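Local coordinates for protein 16S rRNA (guanine(1405)-N(7))-methyltransferase (PDB 6PI9) that probably methylates the N7 position of guanosine 1405 in 16S rRNA, using S-adenosyl-L-methionine as methyl donor and conferring resistance to various aminoglycosides, at residues Q65-N76 and L149-W159; C166-A174 and L189-L200. One frame throughout, in Å; residues are numbered along the deposited sequence.

Interaction 1: residues Q65-N76 and L149-W159; sequences QKKARALLARWN and LVNETARARGW
N76 OD1 takes the straightest hydrogen bond across the contact: R157 NH1 donates to it over 3.2 Å, with an N-H...O angle of 160°, lying in the carbonyl plane of the amide while OD1 lies near the guanidinium plane. The two flat groups stand almost perpendicular. The other branch of the amide, ND2, gives a weak hydrogen bond to A156 O (3.2 Å), so N76 meets the C-terminal turn of helix 144-157 with both ends. R157 folds back at chi2 (-71°) and chi3, which brings its guanidinium over the W75 face in a cation-pi contact; CZ is 4.2 Å from the centroid of the six-membered ring. W159 meets that ring at its edge, CZ2 lying 3.7 Å from W75 CH2. At the other end R69 NH2 and E152 OE2 form a salt bridge of 2.6 Å, although as a hydrogen bond it is weak because the N-H points poorly. Beside the salt bridge, on the buried side, L149 sends CD2 to R69 CG (3.7 Å) and CD1 to A68 CB; midway along, T153 OG1, bonded to its own helix at L149 O, lies against L72 CD1. The helices run nearly parallel, axes 10.6 Å apart and 10° off. Helix 144-157 connects strands 137-141 and 162-165, and L72 and T153 also touch I127 of helix 125-131, while helix 83-87 borders L72 and W75.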
loop_
_atom_site.group_PDB
_atom_site.type_symbol
_atom_site.label_atom_id
_atom_site.label_comp_id
_atom_site.label_asym_id
_atom_site.label_seq_id
_atom_site.Cartn_x
_atom_site.Cartn_y
_atom_site.Cartn_z
ATOM N N GLN A 65 2.123 -16.309 -3.837
ATOM C CA GLN A 65 2.710 -16.614 -5.136
ATOM C C GLN A 65 2.662 -18.111 -5.441
ATOM O O GLN A 65 2.361 -18.509 -6.571
ATOM C CB GLN A 65 4.142 -16.104 -5.178
ATOM C CG GLN A 65 4.814 -16.285 -6.508
ATOM C CD GLN A 65 6.105 -15.523 -6.566
ATOM O OE1 GLN A 65 6.111 -14.295 -6.457
ATOM N NE2 GLN A 65 7.219 -16.243 -6.701
ATOM N N LYS A 66 2.974 -18.958 -4.461
ATOM C CA LYS A 66 2.753 -20.387 -4.658
ATOM C C LYS A 66 1.269 -20.694 -4.790
ATOM O O LYS A 66 0.877 -21.576 -5.564
ATOM C CB LYS A 66 3.373 -21.188 -3.515
ATOM C CG LYS A 66 4.874 -21.320 -3.651
ATOM C CD LYS A 66 5.621 -20.561 -2.570
ATOM C CE LYS A 66 7.106 -20.407 -2.925
ATOM N NZ LYS A 66 7.330 -19.560 -4.152
ATOM N N LYS A 67 0.428 -19.972 -4.043
ATOM C CA LYS A 67 -1.014 -20.145 -4.182
ATOM C C LYS A 67 -1.468 -19.770 -5.585
ATOM O O LYS A 67 -2.230 -20.514 -6.215
ATOM C CB LYS A 67 -1.755 -19.319 -3.125
ATOM C CG LYS A 67 -2.343 -20.163 -1.980
ATOM C CD LYS A 67 -2.251 -19.470 -0.618
ATOM C CE LYS A 67 -3.042 -20.245 0.419
ATOM N NZ LYS A 67 -2.382 -21.542 0.755
ATOM N N ALA A 68 -0.992 -18.626 -6.100
ATOM C CA ALA A 68 -1.306 -18.247 -7.473
ATOM C C ALA A 68 -0.808 -19.294 -8.457
ATOM O O ALA A 68 -1.477 -19.585 -9.455
ATOM C CB ALA A 68 -0.705 -16.878 -7.798
ATOM N N ARG A 69 0.365 -19.876 -8.188
ATOM C CA ARG A 69 0.916 -20.910 -9.061
ATOM C C ARG A 69 -0.052 -22.075 -9.202
ATOM O O ARG A 69 -0.356 -22.512 -10.317
ATOM C CB ARG A 69 2.262 -21.393 -8.514
ATOM C CG ARG A 69 3.318 -21.692 -9.574
ATOM C CD ARG A 69 4.665 -21.945 -8.931
ATOM N NE ARG A 69 5.748 -21.994 -9.906
ATOM C CZ ARG A 69 6.068 -23.076 -10.616
ATOM N NH1 ARG A 69 5.377 -24.202 -10.474
ATOM N NH2 ARG A 69 7.083 -23.037 -11.473
ATOM N N ALA A 70 -0.572 -22.568 -8.075
ATOM C CA ALA A 70 -1.432 -23.748 -8.089
ATOM C C ALA A 70 -2.800 -23.449 -8.685
ATOM O O ALA A 70 -3.408 -24.325 -9.313
ATOM C CB ALA A 70 -1.576 -24.296 -6.672
ATOM N N LEU A 71 -3.300 -22.222 -8.502
ATOM C CA LEU A 71 -4.583 -21.837 -9.087
ATOM C C LEU A 71 -4.506 -21.769 -10.610
ATOM O O LEU A 71 -5.390 -22.282 -11.309
ATOM C CB LEU A 71 -5.029 -20.493 -8.516
ATOM C CG LEU A 71 -5.587 -20.554 -7.101
ATOM C CD1 LEU A 71 -5.922 -19.152 -6.628
ATOM C CD2 LEU A 71 -6.802 -21.471 -7.082
ATOM N N LEU A 72 -3.462 -21.127 -11.144
ATOM C CA LEU A 72 -3.330 -21.004 -12.593
ATOM C C LEU A 72 -3.158 -22.366 -13.257
ATOM O O LEU A 72 -3.506 -22.532 -14.434
ATOM C CB LEU A 72 -2.157 -20.087 -12.938
ATOM C CG LEU A 72 -2.389 -18.605 -12.598
ATOM C CD1 LEU A 72 -1.083 -17.856 -12.545
ATOM C CD2 LEU A 72 -3.337 -17.956 -13.609
ATOM N N ALA A 73 -2.618 -23.344 -12.525
ATOM C CA ALA A 73 -2.520 -24.700 -13.055
ATOM C C ALA A 73 -3.901 -25.319 -13.228
ATOM O O ALA A 73 -4.149 -26.061 -14.190
ATOM C CB ALA A 73 -1.657 -25.559 -12.130
ATOM N N ARG A 74 -4.814 -25.026 -12.304
ATOM C CA ARG A 74 -6.177 -25.516 -12.425
ATOM C C ARG A 74 -6.954 -24.789 -13.511
ATOM O O ARG A 74 -7.961 -25.316 -13.992
ATOM C CB ARG A 74 -6.885 -25.378 -11.086
ATOM C CG ARG A 74 -6.042 -25.832 -9.925
ATOM C CD ARG A 74 -6.699 -25.464 -8.630
ATOM N NE ARG A 74 -7.578 -26.533 -8.182
ATOM C CZ ARG A 74 -7.563 -27.035 -6.955
ATOM N NH1 ARG A 74 -6.711 -26.551 -6.060
ATOM N NH2 ARG A 74 -8.396 -28.015 -6.615
ATOM N N TRP A 75 -6.510 -23.593 -13.905
ATOM C CA TRP A 75 -7.205 -22.864 -14.960
ATOM C C TRP A 75 -6.879 -23.434 -16.334
ATOM O O TRP A 75 -7.756 -23.502 -17.205
ATOM C CB TRP A 75 -6.862 -21.372 -14.895
ATOM C CG TRP A 75 -7.523 -20.586 -15.977
ATOM C CD1 TRP A 75 -8.860 -20.489 -16.213
ATOM C CD2 TRP A 75 -6.879 -19.792 -16.979
ATOM N NE1 TRP A 75 -9.091 -19.683 -17.298
ATOM C CE2 TRP A 75 -7.891 -19.238 -17.785
ATOM C CE3 TRP A 75 -5.543 -19.488 -17.268
ATOM C CZ2 TRP A 75 -7.612 -18.404 -18.868
ATOM C CZ3 TRP A 75 -5.268 -18.663 -18.344
ATOM C CH2 TRP A 75 -6.296 -18.132 -19.131
ATOM N N ASN A 76 -5.631 -23.856 -16.558
ATOM C CA ASN A 76 -5.327 -24.474 -17.842
ATOM C C ASN A 76 -6.025 -25.820 -18.009
ATOM O O ASN A 76 -6.086 -26.335 -19.128
ATOM C CB ASN A 76 -3.817 -24.632 -18.037
ATOM C CG ASN A 76 -3.450 -24.920 -19.492
ATOM O OD1 ASN A 76 -4.174 -24.526 -20.408
ATOM N ND2 ASN A 76 -2.339 -25.628 -19.709
ATOM N N LEU A 149 5.572 -16.428 -13.236
ATOM C CA LEU A 149 4.187 -16.866 -13.392
ATOM C C LEU A 149 3.654 -16.523 -14.771
ATOM O O LEU A 149 2.942 -17.325 -15.395
ATOM C CB LEU A 149 3.312 -16.215 -12.325
ATOM C CG LEU A 149 3.444 -16.791 -10.914
ATOM C CD1 LEU A 149 2.539 -16.022 -9.946
ATOM C CD2 LEU A 149 3.135 -18.267 -10.916
ATOM N N VAL A 150 3.989 -15.332 -15.256
ATOM C CA VAL A 150 3.546 -14.915 -16.578
ATOM C C VAL A 150 4.078 -15.855 -17.649
ATOM O O VAL A 150 3.325 -16.334 -18.491
ATOM C CB VAL A 150 3.968 -13.471 -16.832
ATOM C CG1 VAL A 150 3.777 -13.145 -18.297
ATOM C CG2 VAL A 150 3.113 -12.573 -15.935
ATOM N N ASN A 151 5.386 -16.126 -17.635
ATOM C CA ASN A 151 5.976 -16.990 -18.661
ATOM C C ASN A 151 5.402 -18.401 -18.607
ATOM O O ASN A 151 5.136 -19.018 -19.652
ATOM C CB ASN A 151 7.504 -17.036 -18.499
ATOM C CG ASN A 151 8.165 -15.789 -19.015
ATOM O OD1 ASN A 151 7.728 -15.264 -20.027
ATOM N ND2 ASN A 151 9.212 -15.298 -18.327
ATOM N N GLU A 152 5.246 -18.950 -17.405
ATOM C CA GLU A 152 4.697 -20.298 -17.269
ATOM C C GLU A 152 3.265 -20.369 -17.784
ATOM O O GLU A 152 2.894 -21.296 -18.514
ATOM C CB GLU A 152 4.749 -20.723 -15.806
ATOM C CG GLU A 152 6.158 -20.924 -15.296
ATOM C CD GLU A 152 6.190 -21.495 -13.892
ATOM O OE1 GLU A 152 5.349 -22.392 -13.597
ATOM O OE2 GLU A 152 7.058 -21.056 -13.095
ATOM N N THR A 153 2.434 -19.404 -17.392
ATOM C CA THR A 153 1.042 -19.430 -17.821
ATOM C C THR A 153 0.948 -19.276 -19.330
ATOM O O THR A 153 0.183 -19.982 -19.996
ATOM C CB THR A 153 0.266 -18.318 -17.105
ATOM O OG1 THR A 153 0.394 -18.503 -15.689
ATOM C CG2 THR A 153 -1.223 -18.304 -17.523
ATOM N N ALA A 154 1.734 -18.350 -19.890
ATOM C CA ALA A 154 1.685 -18.093 -21.327
ATOM C C ALA A 154 2.095 -19.319 -22.137
ATOM O O ALA A 154 1.421 -19.672 -23.109
ATOM C CB ALA A 154 2.570 -16.898 -21.672
ATOM N N ARG A 155 3.209 -19.975 -21.774
ATOM C CA ARG A 155 3.616 -21.161 -22.519
ATOM C C ARG A 155 2.579 -22.278 -22.421
ATOM O O ARG A 155 2.364 -23.007 -23.398
ATOM C CB ARG A 155 4.985 -21.655 -22.039
ATOM C CG ARG A 155 6.148 -20.705 -22.313
ATOM C CD ARG A 155 7.454 -21.448 -22.062
ATOM N NE ARG A 155 8.553 -20.555 -21.695
ATOM C CZ ARG A 155 8.794 -20.145 -20.447
ATOM N NH1 ARG A 155 7.976 -20.474 -19.454
ATOM N NH2 ARG A 155 9.815 -19.357 -20.198
ATOM N N ALA A 156 1.920 -22.418 -21.263
ATOM C CA ALA A 156 0.883 -23.437 -21.105
ATOM C C ALA A 156 -0.378 -23.125 -21.900
ATOM O O ALA A 156 -1.112 -24.052 -22.262
ATOM C CB ALA A 156 0.515 -23.598 -19.628
ATOM N N ARG A 157 -0.663 -21.852 -22.160
ATOM C CA ARG A 157 -1.867 -21.471 -22.885
ATOM C C ARG A 157 -1.605 -21.276 -24.373
ATOM O O ARG A 157 -2.557 -21.042 -25.130
ATOM C CB ARG A 157 -2.470 -20.188 -22.289
ATOM C CG ARG A 157 -2.947 -20.296 -20.840
ATOM C CD ARG A 157 -4.183 -21.136 -20.716
ATOM N NE ARG A 157 -5.337 -20.536 -21.382
ATOM C CZ ARG A 157 -6.445 -21.222 -21.657
ATOM N NH1 ARG A 157 -6.513 -22.514 -21.335
ATOM N NH2 ARG A 157 -7.463 -20.640 -22.278
ATOM N N GLY A 158 -0.344 -21.365 -24.808
ATOM C CA GLY A 158 -0.005 -21.140 -26.202
ATOM C C GLY A 158 0.044 -19.690 -26.626
ATOM O O GLY A 158 -0.071 -19.402 -27.822
ATOM N N TRP A 159 0.208 -18.762 -25.678
ATOM C CA TRP A 159 0.314 -17.337 -25.977
ATOM C C TRP A 159 1.724 -16.983 -26.449
ATOM O O TRP A 159 2.708 -17.654 -26.116
ATOM C CB TRP A 159 -0.028 -16.496 -24.746
ATOM C CG TRP A 159 -1.402 -16.756 -24.187
ATOM C CD1 TRP A 159 -2.455 -17.395 -24.825
ATOM C CD2 TRP A 159 -1.887 -16.385 -22.892
ATOM N NE1 TRP A 159 -3.550 -17.430 -23.997
ATOM C CE2 TRP A 159 -3.234 -16.820 -22.808
ATOM C CE3 TRP A 159 -1.316 -15.733 -21.792
ATOM C CZ2 TRP A 159 -4.020 -16.608 -21.664
ATOM C CZ3 TRP A 159 -2.100 -15.514 -20.665
ATOM C CH2 TRP A 159 -3.436 -15.960 -20.607
#

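Interaction 2: residues C166-A174 and L189-L200; sequences CDLLSEIPA and LEAQKTGRAAEL. With SAH (S-adenosyl-L-homocysteine), chain B.
The R196 guanidinium has L169 O over one face, 3.6 Å above its plane and near its centre, and I172 CD1 over the other, while L168 O lies at its edge. NE and NH2 both donate to that one oxygen, NE over 2.9 Å and in the carbonyl plane, NH2 over 3.0 Å from well above it. A bend at chi2 (61°) followed by a fully extended end turns this side of the group to the loop, and a weak salt-bridge bond from NH1 to E199 OE2 helps fix its rotation. The loop so held carries the adenine of S-adenosyl-L-homocysteine. L168 N donates to SAH N1 (2.9 Å, 169°), and D167 OD1 accepts from SAH N6 (3.0 Å) while also closing an Asx turn with L169 N. This is the class I, Rossmann-like methyltransferase arrangement, in which loops at the C-terminal ends of the parallel strands bind the cofactor; here the loop follows strand 162-165. From helix 186-192, Q192 reaches the other edge of the base: NE2 donates to SAH N7 (3.2 Å) and also bonds V188 O, while OE1 accepts from SAH N6. L169 fills the angle between, its CD2 packed against L189 CD1 and 3.6 Å from Q192 OE1. On the far side of R196, P173 CD rests on L200 CD1 (4.0 Å). D167 OD2 is salt-bridged to R29 of helix 24-34, and T194 OG1 is hydrogen-bonded to R221 N of the second subunit.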
loop_
_atom_site.group_PDB
_atom_site.type_symbol
_atom_site.label_atom_id
_atom_site.label_comp_id
_atom_site.label_asym_id
_atom_site.label_seq_id
_atom_site.Cartn_x
_atom_site.Cartn_y
_atom_site.Cartn_z
ATOM N N CYS A 166 13.121 -6.400 -15.458
ATOM C CA CYS A 166 13.463 -5.054 -15.920
ATOM C C CYS A 166 13.369 -4.080 -14.761
ATOM O O CYS A 166 12.292 -3.995 -14.165
ATOM C CB CYS A 166 12.436 -4.600 -16.977
ATOM S SG CYS A 166 12.683 -2.883 -17.464
ATOM N N ASP A 167 14.425 -3.314 -14.491
ATOM C CA ASP A 167 14.340 -2.225 -13.500
ATOM C C ASP A 167 14.262 -0.923 -14.293
ATOM O O ASP A 167 15.259 -0.492 -14.880
ATOM C CB ASP A 167 15.523 -2.233 -12.505
ATOM C CG ASP A 167 15.339 -1.186 -11.376
ATOM O OD1 ASP A 167 14.630 -0.173 -11.595
ATOM O OD2 ASP A 167 15.967 -1.330 -10.306
ATOM N N LEU A 168 13.090 -0.295 -14.266
ATOM C CA LEU A 168 12.788 0.920 -15.022
ATOM C C LEU A 168 13.516 2.172 -14.516
ATOM O O LEU A 168 13.393 3.247 -15.134
ATOM C CB LEU A 168 11.293 1.136 -15.016
ATOM C CG LEU A 168 10.538 0.064 -15.841
ATOM C CD1 LEU A 168 9.073 0.235 -15.534
ATOM C CD2 LEU A 168 10.737 0.218 -17.365
ATOM N N LEU A 169 14.282 2.091 -13.426
ATOM C CA LEU A 169 15.146 3.189 -13.050
ATOM C C LEU A 169 16.493 3.097 -13.733
ATOM O O LEU A 169 17.231 4.098 -13.828
ATOM C CB LEU A 169 15.366 3.203 -11.519
ATOM C CG LEU A 169 14.442 4.162 -10.725
ATOM C CD1 LEU A 169 14.773 5.515 -11.123
ATOM C CD2 LEU A 169 13.006 4.050 -11.030
ATOM N N SER A 170 16.883 1.913 -14.173
ATOM C CA SER A 170 18.163 1.849 -14.827
ATOM C C SER A 170 18.057 1.429 -16.279
ATOM O O SER A 170 19.088 1.385 -16.969
ATOM C CB SER A 170 19.120 0.941 -14.031
ATOM O OG SER A 170 18.436 -0.171 -13.527
ATOM N N GLU A 171 16.842 1.198 -16.787
ATOM C CA GLU A 171 16.693 0.802 -18.184
ATOM C C GLU A 171 15.478 1.516 -18.766
ATOM O O GLU A 171 14.429 1.530 -18.134
ATOM C CB GLU A 171 16.517 -0.727 -18.287
ATOM C CG GLU A 171 16.287 -1.224 -19.692
ATOM C CD GLU A 171 15.869 -2.710 -19.799
ATOM O OE1 GLU A 171 15.940 -3.501 -18.823
ATOM O OE2 GLU A 171 15.495 -3.090 -20.916
ATOM N N ILE A 172 15.613 2.089 -19.949
ATOM C CA ILE A 172 14.448 2.542 -20.724
ATOM C C ILE A 172 14.201 1.485 -21.765
ATOM O O ILE A 172 15.102 1.231 -22.608
ATOM C CB ILE A 172 14.703 3.932 -21.326
ATOM C CG1 ILE A 172 14.480 4.985 -20.228
ATOM C CG2 ILE A 172 13.767 4.193 -22.500
ATOM C CD1 ILE A 172 14.602 6.403 -20.724
ATOM N N PRO A 173 13.118 0.698 -21.685
ATOM C CA PRO A 173 12.938 -0.444 -22.595
ATOM C C PRO A 173 13.093 -0.027 -24.036
ATOM O O PRO A 173 12.492 0.970 -24.474
ATOM C CB PRO A 173 11.517 -0.919 -22.316
ATOM C CG PRO A 173 11.298 -0.514 -20.813
ATOM C CD PRO A 173 12.056 0.773 -20.645
ATOM N N ALA A 174 13.898 -0.805 -24.774
ATOM C CA ALA A 174 14.238 -0.497 -26.157
ATOM C C ALA A 174 13.371 -1.244 -27.174
ATOM O O ALA A 174 13.559 -1.059 -28.384
ATOM C CB ALA A 174 15.716 -0.801 -26.404
ATOM N N LEU A 189 7.269 5.204 -9.741
ATOM C CA LEU A 189 8.543 5.456 -10.405
ATOM C C LEU A 189 9.080 6.841 -10.047
ATOM O O LEU A 189 10.268 7.001 -9.775
ATOM C CB LEU A 189 8.301 5.297 -11.913
ATOM C CG LEU A 189 9.435 5.205 -12.891
ATOM C CD1 LEU A 189 10.062 3.809 -12.716
ATOM C CD2 LEU A 189 8.786 5.344 -14.275
ATOM N N GLU A 190 8.212 7.848 -10.029
ATOM C CA GLU A 190 8.633 9.218 -9.734
ATOM C C GLU A 190 9.040 9.358 -8.274
ATOM O O GLU A 190 9.898 10.204 -7.938
ATOM C CB GLU A 190 7.478 10.202 -10.103
ATOM C CG GLU A 190 7.889 11.716 -10.066
ATOM C CD GLU A 190 8.700 12.181 -11.297
ATOM O OE1 GLU A 190 9.224 13.364 -11.298
ATOM O OE2 GLU A 190 8.835 11.370 -12.249
ATOM N N ALA A 191 8.474 8.516 -7.398
ATOM C CA ALA A 191 8.908 8.467 -6.003
ATOM C C ALA A 191 10.321 7.951 -5.880
ATOM O O ALA A 191 11.013 8.241 -4.880
ATOM C CB ALA A 191 7.949 7.592 -5.195
ATOM N N GLN A 192 10.758 7.139 -6.834
ATOM C CA GLN A 192 12.110 6.608 -6.801
ATOM C C GLN A 192 13.125 7.544 -7.444
ATOM O O GLN A 192 14.302 7.506 -7.058
ATOM C CB GLN A 192 12.184 5.236 -7.488
ATOM C CG GLN A 192 11.321 4.139 -6.841
ATOM C CD GLN A 192 11.169 2.896 -7.713
ATOM O OE1 GLN A 192 12.131 2.200 -8.019
ATOM N NE2 GLN A 192 9.941 2.647 -8.154
ATOM N N LYS A 193 12.714 8.366 -8.422
ATOM C CA LYS A 193 13.646 9.299 -9.063
ATOM C C LYS A 193 12.857 10.422 -9.707
ATOM O O LYS A 193 12.046 10.156 -10.589
ATOM C CB LYS A 193 14.474 8.583 -10.107
ATOM C CG LYS A 193 15.373 9.502 -10.962
ATOM C CD LYS A 193 16.789 9.455 -10.508
ATOM C CE LYS A 193 17.709 10.269 -11.410
ATOM N NZ LYS A 193 17.365 11.715 -11.351
ATOM N N THR A 194 13.083 11.663 -9.270
ATOM C CA THR A 194 12.411 12.819 -9.881
ATOM C C THR A 194 12.773 12.945 -11.346
ATOM O O THR A 194 13.935 12.830 -11.716
ATOM C CB THR A 194 12.805 14.113 -9.142
ATOM O OG1 THR A 194 12.330 14.013 -7.798
ATOM C CG2 THR A 194 12.137 15.369 -9.809
ATOM N N GLY A 195 11.773 13.166 -12.180
ATOM C CA GLY A 195 11.981 13.298 -13.600
ATOM C C GLY A 195 11.889 12.000 -14.377
ATOM O O GLY A 195 11.890 12.040 -15.624
ATOM N N ARG A 196 11.808 10.851 -13.680
ATOM C CA ARG A 196 11.955 9.576 -14.371
ATOM C C ARG A 196 10.707 9.246 -15.177
ATOM O O ARG A 196 10.810 8.650 -16.264
ATOM C CB ARG A 196 12.259 8.458 -13.357
ATOM C CG ARG A 196 12.603 7.088 -14.015
ATOM C CD ARG A 196 13.848 7.231 -14.895
ATOM N NE ARG A 196 14.170 5.973 -15.563
ATOM C CZ ARG A 196 15.189 5.804 -16.392
ATOM N NH1 ARG A 196 16.003 6.813 -16.692
ATOM N NH2 ARG A 196 15.396 4.617 -16.941
ATOM N N ALA A 197 9.530 9.651 -14.690
ATOM C CA ALA A 197 8.307 9.436 -15.471
ATOM C C ALA A 197 8.391 10.130 -16.822
ATOM O O ALA A 197 8.118 9.524 -17.874
ATOM C CB ALA A 197 7.097 9.950 -14.679
ATOM N N ALA A 198 8.750 11.416 -16.820
ATOM C CA ALA A 198 8.823 12.134 -18.092
ATOM C C ALA A 198 9.911 11.556 -18.992
ATOM O O ALA A 198 9.783 11.571 -20.231
ATOM C CB ALA A 198 9.075 13.630 -17.814
ATOM N N GLU A 199 11.007 11.073 -18.405
ATOM C CA GLU A 199 12.086 10.543 -19.241
ATOM C C GLU A 199 11.642 9.235 -19.898
ATOM O O GLU A 199 11.910 8.996 -21.079
ATOM C CB GLU A 199 13.319 10.339 -18.375
ATOM C CG GLU A 199 14.505 9.859 -19.101
ATOM C CD GLU A 199 15.735 9.859 -18.201
ATOM O OE1 GLU A 199 16.846 9.745 -18.784
ATOM O OE2 GLU A 199 15.584 9.968 -16.924
ATOM N N LEU A 200 10.927 8.401 -19.144
ATOM C CA LEU A 200 10.400 7.157 -19.679
ATOM C C LEU A 200 9.369 7.411 -20.776
ATOM O O LEU A 200 9.448 6.821 -21.856
ATOM C CB LEU A 200 9.793 6.334 -18.548
ATOM C CG LEU A 200 9.112 5.012 -18.909
ATOM C CD1 LEU A 200 10.144 4.093 -19.571
ATOM C CD2 LEU A 200 8.554 4.321 -17.603
HETATM N N SAH B . 0.958 -2.509 -13.954
HETATM C CA SAH B . 0.479 -3.602 -13.080
HETATM C CB SAH B . 1.163 -3.547 -11.726
HETATM C CG SAH B . 1.107 -2.198 -10.953
HETATM S SD SAH B . 1.730 -2.403 -9.220
HETATM C C SAH B . -1.048 -3.523 -12.892
HETATM O O SAH B . -1.579 -2.404 -13.044
HETATM O OXT SAH B . -1.725 -4.516 -12.556
HETATM C "C5'" SAH B . 3.388 -1.625 -9.442
HETATM C "C4'" SAH B . 4.443 -2.583 -10.070
HETATM O "O4'" SAH B . 5.636 -1.839 -10.401
HETATM C "C3'" SAH B . 4.897 -3.816 -9.236
HETATM O "O3'" SAH B . 4.681 -5.034 -9.977
HETATM C "C2'" SAH B . 6.393 -3.612 -9.007
HETATM O "O2'" SAH B . 7.067 -4.871 -9.080
HETATM C "C1'" SAH B . 6.742 -2.742 -10.224
HETATM N N9 SAH B . 7.883 -1.868 -10.028
HETATM C C8 SAH B . 8.075 -0.972 -9.008
HETATM N N7 SAH B . 9.215 -0.268 -9.280
HETATM C C5 SAH B . 9.757 -0.774 -10.434
HETATM C C6 SAH B . 10.902 -0.504 -11.148
HETATM N N6 SAH B . 11.806 0.363 -10.741
HETATM N N1 SAH B . 11.096 -1.167 -12.348
HETATM C C2 SAH B . 10.241 -2.128 -12.771
HETATM N N3 SAH B . 9.102 -2.429 -12.071
HETATM C C4 SAH B . 8.900 -1.732 -10.917
#

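Overall arrangement
Interactions 1 and 2 lie on opposite sides of the chain's centre, about 29 Å apart between centres, and share no helix or strand; strand 162-165 comes between them in the chain, with helix 144-157 before it and the adenine-binding loop after it. Both are partly buried. Interaction 1 is helix against helix, farther from the chain's centre: buried apolar packing at its N-terminal end, flanked by a salt bridge, and an aromatic and arginine cluster at its C-terminal end, with the side chain of Q65 about 10 Å from the cofactor. Interaction 2 pairs a loop with two short helices, has an arginine giving two hydrogen bonds to one backbone carbonyl, and holds the bound ligand itself; its helical segment also meets the second subunit.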